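CurD (Moorea producens 3L, PDB 5KP7) binds 4'-phosphopantetheine and probably catalyses an HMG-CoA synthase-type condensation. Local coordinates at residues G38-E43 with Y384-E389; A67-Y72 with T167-F172; Q209-C214 with S360-P365. The protein carries 3 engineered substitutions. One frame throughout, in Å; residues are numbered along the deposited sequence.

Contact 1: G38-E43 with Y384-E389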
ATOM      1  N   GLY A  38      11.358  -2.866   7.922  1.00 23.75           N
ATOM      2  CA  GLY A  38      12.733  -2.694   7.457  1.00 24.36           C
ATOM      3  C   GLY A  38      13.702  -2.392   8.568  1.00 25.73           C
ATOM      4  O   GLY A  38      13.313  -2.223   9.737  1.00 26.14           O
ATOM      5  N   ALA A  39      14.981  -2.353   8.209  1.00 26.22           N
ATOM      6  CA  ALA A  39      16.049  -2.073   9.165  1.00 27.53           C
ATOM      7  C   ALA A  39      16.544  -0.621   9.107  1.00 28.21           C
ATOM      8  O   ALA A  39      17.270  -0.158  10.005  1.00 29.08           O
ATOM      9  CB  ALA A  39      17.204  -3.027   8.917  1.00 28.39           C
ATOM     10  N   ALA A  40      16.187   0.074   8.028  1.00 27.46           N
ATOM     11  CA  ALA A  40      16.680   1.408   7.777  1.00 27.76           C
ATOM     12  C   ALA A  40      15.597   2.197   7.072  1.00 27.28           C
ATOM     13  O   ALA A  40      14.731   1.626   6.390  1.00 26.37           O
ATOM     14  CB  ALA A  40      17.923   1.350   6.911  1.00 27.76           C
ATOM     15  N   GLN A  41      15.651   3.512   7.238  1.00 28.34           N
ATOM     16  CA  GLN A  41      14.696   4.395   6.591  1.00 28.44           C
ATOM     17  C   GLN A  41      15.365   5.706   6.185  1.00 29.19           C
ATOM     18  O   GLN A  41      16.388   6.070   6.738  1.00 29.69           O
ATOM     19  CB  GLN A  41      13.507   4.646   7.521  1.00 29.41           C
ATOM     20  CG  GLN A  41      13.827   5.256   8.881  1.00 30.96           C
ATOM     21  CD  GLN A  41      13.948   6.781   8.895  1.00 32.99           C
ATOM     22  OE1 GLN A  41      13.615   7.456   7.907  1.00 33.79           O
ATOM     23  NE2 GLN A  41      14.412   7.333  10.000  1.00 34.67           N
ATOM     24  N   LEU A  42      14.773   6.379   5.202  1.00 29.22           N
ATOM     25  CA  LEU A  42      15.188   7.710   4.754  1.00 30.82           C
ATOM     26  C   LEU A  42      14.078   8.702   5.052  1.00 32.04           C
ATOM     27  O   LEU A  42      12.924   8.516   4.626  1.00 30.84           O
ATOM     28  CB  LEU A  42      15.422   7.741   3.255  1.00 30.64           C
ATOM     29  CG  LEU A  42      15.868   9.091   2.677  1.00 31.88           C
ATOM     30  CD1 LEU A  42      17.255   9.436   3.190  1.00 32.98           C
ATOM     31  CD2 LEU A  42      15.831   9.022   1.160  1.00 31.80           C
ATOM     32  N   GLU A  43      14.461   9.785   5.708  1.00 34.27           N
ATOM     33  CA  GLU A  43      13.547  10.896   6.004  1.00 36.69           C
ATOM     34  C   GLU A  43      13.378  11.714   4.738  1.00 36.27           C
ATOM     35  O   GLU A  43      14.353  12.140   4.155  1.00 35.82           O
ATOM     36  CB  GLU A  43      14.094  11.717   7.174  1.00 40.54           C
ATOM     37  CG  GLU A  43      13.986  10.946   8.494  1.00 42.84           C
ATOM     38  CD  GLU A  43      14.873  11.457   9.615  1.00 46.88           C
ATOM     39  OE1 GLU A  43      15.235  12.650   9.635  1.00 51.22           O
ATOM     40  OE2 GLU A  43      15.199  10.642  10.517  1.00 50.62           O
ATOM     41  N   TYR A 384      17.520   2.328  11.582  1.00 30.30           N
ATOM     42  CA  TYR A 384      18.633   3.230  11.259  1.00 31.25           C
ATOM     43  C   TYR A 384      18.157   4.354  10.360  1.00 30.98           C
ATOM     44  O   TYR A 384      17.453   4.120   9.391  1.00 29.64           O
ATOM     45  CB  TYR A 384      19.734   2.449  10.551  1.00 31.75           C
ATOM     46  CG  TYR A 384      21.034   3.196  10.370  1.00 32.76           C
ATOM     47  CD1 TYR A 384      21.269   3.932   9.212  1.00 32.71           C
ATOM     48  CD2 TYR A 384      22.031   3.139  11.331  1.00 34.01           C
ATOM     49  CE1 TYR A 384      22.463   4.603   9.021  1.00 34.06           C
ATOM     50  CE2 TYR A 384      23.231   3.811  11.148  1.00 34.69           C
ATOM     51  CZ  TYR A 384      23.435   4.543   9.988  1.00 34.58           C
ATOM     52  OH  TYR A 384      24.635   5.227   9.784  1.00 36.24           O
ATOM     53  N   SER A 385      18.505   5.588  10.714  1.00 32.09           N
ATOM     54  CA  SER A 385      18.108   6.742   9.904  1.00 32.48           C
ATOM     55  C   SER A 385      19.228   7.067   8.921  1.00 32.69           C
ATOM     56  O   SER A 385      20.277   7.574   9.353  1.00 33.90           O
ATOM     57  CB  SER A 385      17.840   7.960  10.799  1.00 33.80           C
ATOM     58  OG  SER A 385      17.367   9.025   9.993  1.00 34.37           O
ATOM     59  N   LEU A 386      19.010   6.808   7.631  1.00 32.40           N
ATOM     60  CA  LEU A 386      20.040   7.004   6.597  1.00 32.94           C
ATOM     61  C   LEU A 386      20.315   8.479   6.301  1.00 34.26           C
ATOM     62  O   LEU A 386      19.391   9.275   6.239  1.00 33.33           O
ATOM     63  CB  LEU A 386      19.609   6.386   5.274  1.00 32.06           C
ATOM     64  CG  LEU A 386      19.439   4.863   5.248  1.00 31.04           C
ATOM     65  CD1 LEU A 386      18.687   4.455   4.002  1.00 30.16           C
ATOM     66  CD2 LEU A 386      20.790   4.166   5.311  1.00 31.52           C
ATOM     67  N   SER A 387      21.584   8.812   6.088  1.00 36.23           N
ATOM     68  CA  SER A 387      21.933  10.093   5.473  1.00 37.77           C
ATOM     69  C   SER A 387      21.674   9.975   3.980  1.00 38.43           C
ATOM     70  O   SER A 387      21.534   8.869   3.412  1.00 35.64           O
ATOM     71  CB  SER A 387      23.396  10.442   5.708  1.00 38.81           C
ATOM     72  OG  SER A 387      24.246   9.549   5.018  1.00 38.56           O
ATOM     73  N   MET A 388      21.631  11.120   3.319  1.00 39.65           N
ATOM     74  CA  MET A 388      21.441  11.106   1.870  1.00 40.86           C
ATOM     75  C   MET A 388      22.655  10.458   1.158  1.00 40.46           C
ATOM     76  O   MET A 388      22.496   9.779   0.131  1.00 40.04           O
ATOM     77  CB  MET A 388      21.169  12.540   1.389  1.00 43.10           C
ATOM     78  CG  MET A 388      20.424  12.624   0.091  1.00 44.15           C
ATOM     79  SD  MET A 388      18.830  11.793   0.007  1.00 45.10           S
ATOM     80  CE  MET A 388      18.766  11.593  -1.766  1.00 44.18           C
ATOM     81  N   GLU A 389      23.845  10.638   1.723  1.00 41.18           N
ATOM     82  CA  GLU A 389      25.058   9.992   1.233  1.00 42.33           C
ATOM     83  C   GLU A 389      24.975   8.458   1.310  1.00 39.46           C
ATOM     84  O   GLU A 389      25.330   7.759   0.357  1.00 38.07           O
ATOM     85  CB  GLU A 389      26.272  10.481   2.024  1.00 45.93           C
ATOM     86  CG  GLU A 389      27.605   9.912   1.568  1.00 49.36           C
ATOM     87  CD  GLU A 389      28.800  10.584   2.233  1.00 53.96           C
ATOM     88  OE1 GLU A 389      28.824  11.835   2.324  1.00 57.92           O
ATOM     89  OE2 GLU A 389      29.735   9.858   2.653  1.00 57.44           O
TER
HETATM   90  O   HOH W   1      16.902   9.649   7.228  1.00 34.25           O
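Ser-385 OG donates a hydrogen bond to Glu-43 OE2, 2.8 Å away, and reaches the carboxylate from above its plane, well off the in-plane directions. The serine hydroxyl lies anti to the backbone N (chi1 -176°), which swings it toward the glutamate. The same OE2 also takes a weak bond from Gln-41 NE2, so that one carboxylate oxygen gathers groups from both segments. Ser-385 OG in turn accepts from water 1, whose other proton goes to Leu-386 O at 2.7 Å, while Glu-43 N donates to the water; this single water thus ties the end of strand 40-43 to Ser-385 and Leu-386. Leu-386 O has a second partner in Lys-46 NZ of helix 44-50.

The backbones pair in parallel. Tyr-384 N bonds to Ala-39 O at 3.0 Å, Gln-41 N to Tyr-384 O at 2.9 Å, and Leu-386 N to Gln-41 O, the last being nearly straight at 172°. Tyr-384 O is also approached by Ala-40 CA at 3.2 Å in a CA-H...O contact.

Apolar groups fill in on the face that carries Ala-40 and Tyr-384. There Ala-40 CB meets Tyr-384 CB and, at 4.2 Å, Leu-386 CG. The tyrosine ring turns away from strand 40-43, and its OH bonds to Glu-390. Farther along, Leu-42 CD1 lies 3.7 Å from Leu-386 O and more loosely near its CB, and Leu-42 CD2 lies 4.2 Å from Met-388 SD, at the start of helix 388-397, with Ser-387 as its N-cap. The arrangement is a parallel strand pair in a small three-stranded mixed sheet: strand 40-43 sits in the middle, strand 384-385 at one edge, and strand 65-67, antiparallel to it, at the other.

Contact 2: A67-Y72 with T167-F172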
ATOM      1  N   ALA A  67      10.872   3.252   4.259  1.00 25.25           N
ATOM      2  CA  ALA A  67      11.803   2.153   4.559  1.00 25.08           C
ATOM      3  C   ALA A  67      12.620   1.838   3.339  1.00 24.95           C
ATOM      4  O   ALA A  67      12.123   1.949   2.223  1.00 24.18           O
ATOM      5  CB  ALA A  67      11.035   0.925   5.004  1.00 24.51           C
ATOM      6  N   VAL A  68      13.862   1.352   3.535  1.00 25.86           N
ATOM      7  CA  VAL A  68      14.746   1.045   2.393  1.00 26.37           C
ATOM      8  C   VAL A  68      15.422  -0.306   2.663  1.00 26.05           C
ATOM      9  O   VAL A  68      16.035  -0.450   3.703  1.00 26.39           O
ATOM     10  CB  VAL A  68      15.819   2.127   2.218  1.00 28.06           C
ATOM     11  CG1 VAL A  68      16.673   1.854   0.995  1.00 28.62           C
ATOM     12  CG2 VAL A  68      15.156   3.495   2.079  1.00 28.01           C
ATOM     13  N   SER A  69      15.238  -1.249   1.756  1.00 26.26           N
ATOM     14  CA  SER A  69      15.886  -2.590   1.880  1.00 26.07           C
ATOM     15  C   SER A  69      17.396  -2.465   1.647  1.00 27.15           C
ATOM     16  O   SER A  69      17.828  -1.863   0.630  1.00 27.18           O
ATOM     17  CB  SER A  69      15.336  -3.500   0.832  1.00 25.96           C
ATOM     18  OG  SER A  69      15.835  -4.835   0.911  1.00 26.79           O
ATOM     19  N   LEU A  70      18.186  -3.102   2.520  1.00 26.15           N
ATOM     20  CA  LEU A  70      19.636  -3.234   2.297  1.00 26.18           C
ATOM     21  C   LEU A  70      19.921  -4.284   1.229  1.00 24.78           C
ATOM     22  O   LEU A  70      19.070  -5.099   0.917  1.00 23.31           O
ATOM     23  CB  LEU A  70      20.332  -3.613   3.607  1.00 27.26           C
ATOM     24  CG  LEU A  70      20.568  -2.552   4.681  1.00 28.94           C
ATOM     25  CD1 LEU A  70      21.722  -1.651   4.245  1.00 29.69           C
ATOM     26  CD2 LEU A  70      19.361  -1.708   4.971  1.00 28.96           C
ATOM     27  N   PRO A  71      21.152  -4.292   0.664  1.00 24.32           N
ATOM     28  CA  PRO A  71      21.486  -5.324  -0.352  1.00 23.85           C
ATOM     29  C   PRO A  71      21.435  -6.760   0.170  1.00 23.02           C
ATOM     30  O   PRO A  71      21.121  -7.685  -0.581  1.00 22.44           O
ATOM     31  CB  PRO A  71      22.881  -4.902  -0.848  1.00 24.72           C
ATOM     32  CG  PRO A  71      22.916  -3.438  -0.587  1.00 25.43           C
ATOM     33  CD  PRO A  71      22.176  -3.217   0.717  1.00 25.46           C
ATOM     34  N   TYR A  72      21.604  -6.908   1.487  1.00 22.64           N
ATOM     35  CA  TYR A  72      21.513  -8.192   2.139  1.00 22.62           C
ATOM     36  C   TYR A  72      20.124  -8.445   2.708  1.00 21.81           C
ATOM     37  O   TYR A  72      19.962  -9.179   3.691  1.00 21.49           O
ATOM     38  CB  TYR A  72      22.633  -8.331   3.190  1.00 23.32           C
ATOM     39  CG  TYR A  72      22.780  -7.162   4.135  1.00 23.83           C
ATOM     40  CD1 TYR A  72      21.875  -6.965   5.192  1.00 23.83           C
ATOM     41  CD2 TYR A  72      23.791  -6.204   3.959  1.00 24.35           C
ATOM     42  CE1 TYR A  72      22.022  -5.886   6.058  1.00 24.66           C
ATOM     43  CE2 TYR A  72      23.918  -5.130   4.819  1.00 25.22           C
ATOM     44  CZ  TYR A  72      23.038  -4.981   5.858  1.00 25.30           C
ATOM     45  OH  TYR A  72      23.201  -3.912   6.709  1.00 26.66           O
ATOM     46  N   THR A 167       4.702  -9.123   0.909  1.00 18.72           N
ATOM     47  CA  THR A 167       6.087  -8.651   1.003  1.00 18.87           C
ATOM     48  C   THR A 167       6.513  -7.974  -0.273  1.00 19.10           C
ATOM     49  O   THR A 167       6.274  -8.504  -1.364  1.00 18.82           O
ATOM     50  CB  THR A 167       7.062  -9.811   1.364  1.00 19.37           C
ATOM     51  OG1 THR A 167       8.369  -9.289   1.471  1.00 19.33           O
ATOM     52  CG2 THR A 167       7.014 -10.931   0.338  1.00 19.20           C
ATOM     53  N   ASP A 168       7.105  -6.789  -0.164  1.00 19.41           N
ATOM     54  CA  ASP A 168       7.565  -6.043  -1.347  1.00 20.12           C
ATOM     55  C   ASP A 168       8.727  -5.112  -0.971  1.00 21.26           C
ATOM     56  O   ASP A 168       8.772  -4.594   0.153  1.00 21.20           O
ATOM     57  CB  ASP A 168       6.419  -5.255  -2.006  1.00 20.21           C
ATOM     58  CG  ASP A 168       5.579  -6.103  -2.976  1.00 20.36           C
ATOM     59  OD1 ASP A 168       6.130  -6.657  -3.939  1.00 19.82           O
ATOM     60  OD2 ASP A 168       4.355  -6.195  -2.769  1.00 21.40           O
ATOM     61  N   ILE A 169       9.664  -4.952  -1.907  1.00 21.93           N
ATOM     62  CA  ILE A 169      10.765  -4.008  -1.774  1.00 24.36           C
ATOM     63  C   ILE A 169      10.800  -3.175  -3.027  1.00 25.34           C
ATOM     64  O   ILE A 169      10.269  -3.572  -4.048  1.00 26.31           O
ATOM     65  CB  ILE A 169      12.087  -4.749  -1.582  1.00 25.34           C
ATOM     66  CG1 ILE A 169      12.004  -5.487  -0.246  1.00 26.05           C
ATOM     67  CG2 ILE A 169      13.290  -3.820  -1.652  1.00 28.22           C
ATOM     68  CD1 ILE A 169      13.168  -6.303   0.038  1.00 29.05           C
ATOM     69  N   SER A 170      11.449  -2.033  -2.960  1.00 27.33           N
ATOM     70  CA  SER A 170      11.620  -1.162  -4.152  1.00 29.26           C
ATOM     71  C   SER A 170      13.095  -1.057  -4.472  1.00 31.51           C
ATOM     72  O   SER A 170      13.760  -0.137  -4.016  1.00 35.62           O
ATOM     73  CB  SER A 170      11.038   0.217  -3.830  1.00 29.31           C
ATOM     74  OG  SER A 170       9.646   0.091  -3.577  1.00 28.82           O
ATOM     75  N   ARG A 171      13.618  -2.013  -5.226  1.00 33.14           N
ATOM     76  CA  ARG A 171      15.067  -2.053  -5.488  1.00 35.28           C
ATOM     77  C   ARG A 171      15.431  -1.318  -6.765  1.00 37.85           C
ATOM     78  O   ARG A 171      15.818  -1.926  -7.766  1.00 39.81           O
ATOM     79  CB  ARG A 171      15.634  -3.480  -5.436  1.00 35.17           C
ATOM     80  CG  ARG A 171      16.959  -3.430  -4.674  1.00 36.15           C
ATOM     81  CD  ARG A 171      17.816  -4.597  -4.791  1.00 35.33           C
ATOM     82  NE  ARG A 171      17.286  -5.845  -4.276  1.00 32.71           N
ATOM     83  CZ  ARG A 171      17.393  -6.295  -3.029  1.00 32.35           C
ATOM     84  NH1 ARG A 171      17.879  -5.539  -2.018  1.00 31.47           N
ATOM     85  NH2 ARG A 171      16.941  -7.529  -2.784  1.00 31.99           N
ATOM     86  N   PHE A 172      15.340   0.008  -6.688  1.00 40.33           N
ATOM     87  CA  PHE A 172      15.785   0.909  -7.748  1.00 43.62           C
ATOM     88  C   PHE A 172      17.290   0.851  -7.974  1.00 43.20           C
ATOM     89  O   PHE A 172      18.055   0.864  -7.003  1.00 45.43           O
ATOM     90  CB  PHE A 172      15.428   2.351  -7.403  1.00 45.55           C
ATOM     91  CG  PHE A 172      13.970   2.561  -7.147  1.00 47.63           C
ATOM     92  CD1 PHE A 172      13.015   2.029  -8.020  1.00 48.05           C
ATOM     93  CD2 PHE A 172      13.544   3.270  -6.018  1.00 49.00           C
ATOM     94  CE1 PHE A 172      11.660   2.204  -7.782  1.00 48.81           C
ATOM     95  CE2 PHE A 172      12.183   3.463  -5.796  1.00 49.12           C
ATOM     96  CZ  PHE A 172      11.250   2.932  -6.684  1.00 48.58           C
TER
HETATM   97  O   HOH W   2      13.568  -0.784  -0.858  1.00 29.69           O
HETATM   98  O   HOH W   3      19.258  -2.936  -1.713  1.00 30.61           O
HETATM   99  O   HOH W   4      16.195  -1.158  -1.870  1.00 37.65           O
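Ser-69 and Ile-169 mark where the chain leaving strand 161-168 passes the loop after strand 65-67; their CA atoms, the closest pair, are 6.4 Å apart, and no direct main-chain hydrogen bond joins the segments. The site lies at the C-terminal end of strand 161-168, an inner strand of the large sheet of the thiolase-like fold, and the loop formed by residues 67-72 leads on to helix 75-89. Waters link the two main chains. Water 2 accepts from Ser-69 N and Ser-170 N, and water 4 donates to Ser-69 O and, weakly, to Ser-170 O.

The Ser-69 side chain presses on both branches of Ile-169. Its CB lies only 3.2 Å from Ile-169 CG2, tighter than usual van der Waals contact, and its OG is 3.2 Å from Ile-169 CD1. With CG1 beside the backbone N (chi1 -65°) and CD1 extended beyond it, the isoleucine sets its two methyls around the serine. Tyr-78 of helix 75-89 touches both residues. Ser-69 OG donates to Leu-70 O at 3.2 Å, within its own loop.

Arg-171, the centre of an inverse gamma turn, bends at chi3 and carries its guanidinium across to the same carbonyl. Leu-70 O lies at the guanidinium edge, in plane, but the bond from NH1 is weak, its angle at the hydrogen being 131°. A stronger hold comes from Glu-73, whose backbone O receives NH2. Also in the guanidinium plane is water 3, which accepts from Arg-171 NH1 at 3.0 Å and donates to Ser-69 O at 2.9 Å.

Contact 3: Q209-C214 with S360-P365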
ATOM      1  N   GLN A 209     -12.024 -10.093  12.953  1.00 26.48           N
ATOM      2  CA  GLN A 209     -13.118 -10.994  12.651  0.50 27.02           C
ATOM      3  C   GLN A 209     -13.772 -10.532  11.331  1.00 26.50           C
ATOM      4  O   GLN A 209     -14.383  -9.479  11.308  1.00 26.23           O
ATOM      5  CB  GLN A 209     -14.100 -10.977  13.846  0.50 28.32           C
ATOM      6  CG  GLN A 209     -13.486 -11.450  15.187  0.50 29.07           C
ATOM      7  CD  GLN A 209     -12.980 -10.360  16.164  0.50 29.68           C
ATOM      8  OE1 GLN A 209     -13.600  -9.299  16.332  0.50 29.68           O
ATOM      9  NE2 GLN A 209     -11.875 -10.678  16.893  0.50 29.98           N
ATOM     10  N   ILE A 210     -13.632 -11.316  10.264  1.00 25.82           N
ATOM     11  CA  ILE A 210     -14.155 -10.971   8.946  1.00 25.72           C
ATOM     12  C   ILE A 210     -15.689 -10.987   8.884  1.00 26.33           C
ATOM     13  O   ILE A 210     -16.329 -11.868   9.447  1.00 27.33           O
ATOM     14  CB  ILE A 210     -13.538 -11.922   7.858  1.00 25.17           C
ATOM     15  CG1 ILE A 210     -12.070 -11.554   7.599  1.00 24.79           C
ATOM     16  CG2 ILE A 210     -14.330 -11.936   6.558  1.00 25.31           C
ATOM     17  CD1 ILE A 210     -11.833 -10.293   6.783  1.00 24.65           C
ATOM     18  N   ASP A 211     -16.262  -9.957   8.245  1.00 26.39           N
ATOM     19  CA  ASP A 211     -17.675  -9.939   7.865  1.00 26.99           C
ATOM     20  C   ASP A 211     -17.861 -10.817   6.634  1.00 26.83           C
ATOM     21  O   ASP A 211     -17.571 -10.393   5.511  1.00 26.20           O
ATOM     22  CB  ASP A 211     -18.152  -8.504   7.584  1.00 27.13           C
ATOM     23  CG  ASP A 211     -18.163  -7.606   8.836  1.00 27.60           C
ATOM     24  OD1 ASP A 211     -18.547  -8.059   9.953  1.00 28.58           O
ATOM     25  OD2 ASP A 211     -17.834  -6.394   8.698  1.00 27.44           O
ATOM     26  N   VAL A 212     -18.302 -12.059   6.838  1.00 27.60           N
ATOM     27  CA  VAL A 212     -18.274 -13.083   5.781  1.00 27.70           C
ATOM     28  C   VAL A 212     -19.255 -12.714   4.650  1.00 27.95           C
ATOM     29  O   VAL A 212     -20.415 -12.366   4.904  1.00 28.61           O
ATOM     30  CB  VAL A 212     -18.589 -14.483   6.370  1.00 28.57           C
ATOM     31  CG1 VAL A 212     -18.793 -15.534   5.275  1.00 28.77           C
ATOM     32  CG2 VAL A 212     -17.483 -14.902   7.340  1.00 28.63           C
ATOM     33  N   GLY A 213     -18.761 -12.762   3.407  1.00 27.56           N
ATOM     34  CA  GLY A 213     -19.572 -12.434   2.240  1.00 27.91           C
ATOM     35  C   GLY A 213     -19.845 -10.949   2.023  1.00 28.06           C
ATOM     36  O   GLY A 213     -20.561 -10.592   1.091  1.00 29.06           O
ATOM     37  N   CYS A 214     -19.276 -10.077   2.850  1.00 27.50           N
ATOM     38  CA  CYS A 214     -19.444  -8.646   2.695  1.00 27.35           C
ATOM     39  C   CYS A 214     -18.264  -8.189   1.867  1.00 26.18           C
ATOM     40  O   CYS A 214     -17.241  -7.751   2.410  1.00 25.30           O
ATOM     41  CB  CYS A 214     -19.513  -7.971   4.058  1.00 27.68           C
ATOM     42  SG  CYS A 214     -20.917  -8.593   5.036  1.00 29.19           S
ATOM     43  N   SER A 360     -14.762  -5.889   4.960  1.00 23.20           N
ATOM     44  CA  SER A 360     -14.855  -5.334   6.337  1.00 23.67           C
ATOM     45  C   SER A 360     -14.731  -6.387   7.408  1.00 23.97           C
ATOM     46  O   SER A 360     -14.867  -7.581   7.137  1.00 24.13           O
ATOM     47  CB  SER A 360     -16.168  -4.550   6.501  1.00 24.36           C
ATOM     48  OG  SER A 360     -17.314  -5.388   6.339  1.00 25.08           O
ATOM     49  N   GLY A 361     -14.434  -5.942   8.620  1.00 23.96           N
ATOM     50  CA  GLY A 361     -14.426  -6.827   9.770  1.00 24.38           C
ATOM     51  C   GLY A 361     -14.423  -6.046  11.064  1.00 24.87           C
ATOM     52  O   GLY A 361     -14.470  -4.812  11.038  1.00 24.89           O
ATOM     53  N   VAL A 362     -14.317  -6.776  12.170  1.00 25.34           N
ATOM     54  CA  VAL A 362     -14.440  -6.215  13.512  1.00 26.24           C
ATOM     55  C   VAL A 362     -13.222  -6.530  14.366  1.00 26.32           C
ATOM     56  O   VAL A 362     -12.674  -7.642  14.300  1.00 26.74           O
ATOM     57  CB  VAL A 362     -15.717  -6.753  14.190  1.00 27.27           C
ATOM     58  CG1 VAL A 362     -15.807  -6.354  15.666  1.00 28.10           C
ATOM     59  CG2 VAL A 362     -16.944  -6.291  13.423  1.00 27.60           C
ATOM     60  N   VAL A 363     -12.814  -5.542  15.160  1.00 26.53           N
ATOM     61  CA  VAL A 363     -11.757  -5.664  16.148  1.00 26.76           C
ATOM     62  C   VAL A 363     -12.361  -5.384  17.536  1.00 27.95           C
ATOM     63  O   VAL A 363     -13.082  -4.388  17.718  1.00 27.86           O
ATOM     64  CB  VAL A 363     -10.667  -4.623  15.869  1.00 26.32           C
ATOM     65  CG1 VAL A 363      -9.569  -4.691  16.914  1.00 26.48           C
ATOM     66  CG2 VAL A 363     -10.099  -4.846  14.479  1.00 25.51           C
ATOM     67  N   THR A 364     -12.061  -6.259  18.496  1.00 28.81           N
ATOM     68  CA  THR A 364     -12.545  -6.110  19.867  1.00 30.03           C
ATOM     69  C   THR A 364     -11.469  -5.449  20.726  1.00 30.24           C
ATOM     70  O   THR A 364     -10.300  -5.409  20.355  1.00 29.00           O
ATOM     71  CB  THR A 364     -12.870  -7.483  20.503  1.00 30.91           C
ATOM     72  OG1 THR A 364     -11.675  -8.261  20.583  1.00 31.33           O
ATOM     73  CG2 THR A 364     -13.870  -8.247  19.669  1.00 31.08           C
ATOM     74  N   PRO A 365     -11.848  -4.982  21.938  1.00 31.66           N
ATOM     75  CA  PRO A 365     -10.815  -4.463  22.848  1.00 32.45           C
ATOM     76  C   PRO A 365      -9.723  -5.480  23.152  1.00 32.85           C
ATOM     77  O   PRO A 365      -8.564  -5.140  23.269  1.00 32.50           O
ATOM     78  CB  PRO A 365     -11.596  -4.106  24.132  1.00 33.59           C
ATOM     79  CG  PRO A 365     -13.036  -4.084  23.749  1.00 33.67           C
ATOM     80  CD  PRO A 365     -13.221  -4.731  22.422  1.00 32.63           C
TER
HETATM   81  O   HOH W   5     -10.348  -8.389  17.627  1.00 29.37           O
HETATM   82  O   HOH W   6     -15.626  -8.734   4.391  1.00 24.10           O
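Strands 208-219 and 355-363 are antiparallel neighbours in the large mixed sheet of the thiolase-like fold, and Gln-209 to Asp-211 pairs with Ser-360 to Val-362 near a corner of the first strand. Gln-209 and Val-362 form a hydrogen-bonded pair, Gln-209 N to Val-362 O at 2.9 Å and Val-362 N to Gln-209 O at 2.8 Å; Ile-210 and Gly-361 form the following non-hydrogen-bonded pair. Gly-361 CA lies 3.1 Å from Gln-209 O, which leaves little room for a CB. Asp-211 N then bonds to Ser-360 O, and a type II turn from Asp-211 to Cys-214 folds the chain round.

Ser-360 OG donates to the anti lone pair of Asp-211 OD2 at 2.6 Å, and Arg-344 forms a salt bridge with the same oxygen. Losing this carboxylate to an alanine is likely to leave the Arg-344 charge without this mate and the Ser-360 hydroxyl with Tyr-255 OH alone of its two partners. Water 6 accepts from Ser-360 N and lies within bonding distance of Asp-211 O and Cys-214 O.

At the other end the Gln-209 and Thr-364 side chains cross at about a right angle in the conformer described, though the placement of the glutamine amide is doubtful. Water 5 accepts from Thr-364 N at 2.9 Å.

Contacts 1 and 2 are neighbours, their centres 12 Å apart, and they meet directly: Ala-40 O probably accepts a hydrogen bond from Val-68 N, and Leu-70 packs on Ala-40. Contact 3 lies on the opposite side of the chain's centre, about 36 Å from contact 1 and 32 Å from contact 2, centre to centre. Contacts 2 and 3 nevertheless reach the same large sheet, as traced through strand 161-168 and through strands 208-219 and 355-363. Along the chain contact 2 closes before contact 3 opens, and contact 1 spans both. The small sheet therefore joins early and late parts of the chain, next to a loop that meets the end of a strand of the large sheet.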